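Side-chain contact in protein LIN-41 (Caenorhabditis elegans, PDB 4UMG), which controls the onset of developmental plasticity as a TRIM-NHL protein, its filamin domain probably serving as a structural module: residues Leu32-Ala35 / Cys36-Leu40. Numbering follows the deposited sequence.
Sequences LRDA and CGDLL
Asp34 opens a type I beta turn that ends at Gly37, and its carboxylate meets Asp38, the next residue, in the loop after strand 26-31 of the immunoglobulin-like filamin domain. Gly37 N closes the turn on Asp34 O. The Asp34 carboxylate lies over the turn, and its OD1 takes two backbone N-H groups. The one from Cys36 N is weak and closes an Asx turn; the other comes from Asp38 N. Asp38 N gives the straighter bond, 2.9 Å to Asp34 OD1, and comes from above the carboxylate plane. CG of Asp34 sits between its backbone N and carbonyl carbon (chi1 57°), which brings OD1 back over these amides. The side chains of Asp34 and Asp38 lie side by side, but their carboxylate planes are turned 77° apart, with OD2 of Asp34 4.0 Å from OD2 of Asp38. One water donates to both oxygens, which probably eases the repulsion.

Beyond the turn, the chain doubles back with a single bridge between Arg33 and Leu39. Asp34 N bonds to Asp38 O, and Leu40 N to Leu32 O. Leu40 CD1 packs on Leu32 CB at 3.8 Å. Gly37 has a positive phi (91°), where a CB would press on the preceding carbonyl oxygen.

Arg33 spans the same hairpin-like bend along its extended side chain. Arg33 NH1 reaches Gly37 O at 2.9 Å, with the oxygen at the guanidinium edge. Leu39 CD2 sits over the centre of one guanidinium face, 3.4 Å from Arg33 CZ. A leucine in place of Arg33 would probably leave Gly37 O without its side-chain donor and Leu39 CD2 without a flat group to rest on. Further out, the N-terminal segment is tied to the bend: Asn9 ND2 bonds to Asp34 O, and Ser10 OG to Arg33 N.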
ATOM      1  N   LEU A  32       4.480  -9.572  -0.224  1.00 29.90           N
ATOM      2  CA  LEU A  32       5.311  -9.679  -1.420  1.00 29.31           C
ATOM      3  C   LEU A  32       5.615 -11.146  -1.673  1.00 31.59           C
ATOM      4  O   LEU A  32       5.992 -11.893  -0.756  1.00 30.75           O
ATOM      5  CB  LEU A  32       6.621  -8.905  -1.266  1.00 30.09           C
ATOM      6  CG  LEU A  32       6.515  -7.382  -0.987  1.00 33.06           C
ATOM      7  CD1 LEU A  32       7.867  -6.798  -0.720  1.00 35.44           C
ATOM      8  CD2 LEU A  32       5.878  -6.618  -2.166  1.00 31.62           C
ATOM      9  N   ARG A  33       5.408 -11.565  -2.898  1.00 27.58           N
ATOM     10  CA  ARG A  33       5.674 -12.935  -3.329  1.00 26.31           C
ATOM     11  C   ARG A  33       6.499 -12.890  -4.587  1.00 29.65           C
ATOM     12  O   ARG A  33       6.327 -11.941  -5.376  1.00 29.25           O
ATOM     13  CB  ARG A  33       4.357 -13.697  -3.644  1.00 27.41           C
ATOM     14  CG  ARG A  33       3.485 -13.924  -2.373  1.00 33.57           C
ATOM     15  CD  ARG A  33       2.242 -14.745  -2.697  1.00 34.37           C
ATOM     16  NE  ARG A  33       1.326 -14.850  -1.555  1.00 37.98           N
ATOM     17  CZ  ARG A  33       1.273 -15.893  -0.729  1.00 53.63           C
ATOM     18  NH1 ARG A  33       2.089 -16.924  -0.899  1.00 42.25           N
ATOM     19  NH2 ARG A  33       0.424 -15.900   0.291  1.00 49.67           N
ATOM     20  N   ASP A  34       7.363 -13.895  -4.798  1.00 29.30           N
ATOM     21  CA  ASP A  34       8.159 -13.972  -6.033  1.00 29.82           C
ATOM     22  C   ASP A  34       7.317 -14.572  -7.176  1.00 33.22           C
ATOM     23  O   ASP A  34       6.130 -14.826  -6.980  1.00 31.86           O
ATOM     24  CB  ASP A  34       9.417 -14.806  -5.821  1.00 33.37           C
ATOM     25  CG  ASP A  34       9.183 -16.235  -5.337  1.00 38.45           C
ATOM     26  OD1 ASP A  34       8.110 -16.808  -5.645  1.00 33.93           O
ATOM     27  OD2 ASP A  34      10.066 -16.778  -4.644  1.00 45.63           O
ATOM     28  N   ALA A  35       7.936 -14.782  -8.367  1.00 31.02           N
ATOM     29  CA  ALA A  35       7.274 -15.336  -9.562  1.00 31.06           C
ATOM     30  C   ALA A  35       6.649 -16.720  -9.309  1.00 31.97           C
ATOM     31  O   ALA A  35       5.713 -17.109  -9.998  1.00 30.65           O
ATOM     32  CB  ALA A  35       8.263 -15.415 -10.721  1.00 33.13           C
ATOM     33  N   CYS A  36       7.199 -17.486  -8.346  1.00 31.11           N
ATOM     34  CA  CYS A  36       6.714 -18.821  -8.002  1.00 33.01           C
ATOM     35  C   CYS A  36       5.558 -18.787  -6.991  1.00 33.74           C
ATOM     36  O   CYS A  36       4.958 -19.828  -6.699  1.00 35.38           O
ATOM     37  CB  CYS A  36       7.875 -19.675  -7.494  1.00 37.20           C
ATOM     38  SG  CYS A  36       9.223 -19.833  -8.687  1.00 43.37           S
ATOM     39  N   GLY A  37       5.270 -17.612  -6.441  1.00 29.97           N
ATOM     40  CA  GLY A  37       4.210 -17.469  -5.462  1.00 28.62           C
ATOM     41  C   GLY A  37       4.694 -17.643  -4.045  1.00 34.73           C
ATOM     42  O   GLY A  37       3.888 -17.618  -3.110  1.00 34.49           O
ATOM     43  N   ASP A  38       6.004 -17.827  -3.881  1.00 32.70           N
ATOM     44  CA  ASP A  38       6.582 -18.002  -2.535  1.00 33.79           C
ATOM     45  C   ASP A  38       6.728 -16.652  -1.846  1.00 37.16           C
ATOM     46  O   ASP A  38       7.114 -15.684  -2.480  1.00 33.65           O
ATOM     47  CB  ASP A  38       7.968 -18.667  -2.608  1.00 37.95           C
ATOM     48  CG  ASP A  38       7.961 -20.131  -3.025  1.00 46.77           C
ATOM     49  OD1 ASP A  38       7.185 -20.912  -2.438  1.00 47.06           O
ATOM     50  OD2 ASP A  38       8.772 -20.500  -3.883  1.00 52.07           O
ATOM     51  N   LEU A  39       6.510 -16.597  -0.527  1.00 36.86           N
ATOM     52  CA  LEU A  39       6.677 -15.314   0.183  1.00 37.93           C
ATOM     53  C   LEU A  39       8.161 -14.956   0.185  1.00 43.38           C
ATOM     54  O   LEU A  39       8.982 -15.878   0.265  1.00 45.17           O
ATOM     55  CB  LEU A  39       6.197 -15.430   1.654  1.00 40.78           C
ATOM     56  CG  LEU A  39       4.764 -15.891   1.905  1.00 46.86           C
ATOM     57  CD1 LEU A  39       4.483 -15.980   3.366  1.00 48.27           C
ATOM     58  CD2 LEU A  39       3.796 -14.951   1.337  1.00 50.05           C
ATOM     59  N   LEU A  40       8.520 -13.640   0.085  1.00 41.11           N
ATOM     60  CA  LEU A  40       9.939 -13.271   0.120  1.00 43.18           C
ATOM     61  C   LEU A  40      10.568 -13.698   1.440  1.00 50.98           C
ATOM     62  O   LEU A  40       9.890 -13.662   2.463  1.00 51.06           O
ATOM     63  CB  LEU A  40      10.166 -11.778  -0.123  1.00 43.24           C
ATOM     64  CG  LEU A  40       9.885 -11.227  -1.510  1.00 47.19           C
ATOM     65  CD1 LEU A  40      10.319  -9.780  -1.591  1.00 47.02           C
ATOM     66  CD2 LEU A  40      10.598 -12.025  -2.592  1.00 50.38           C
TER
HETATM   67  O   HOH W   1      11.012 -19.303  -4.798  1.00 47.47           O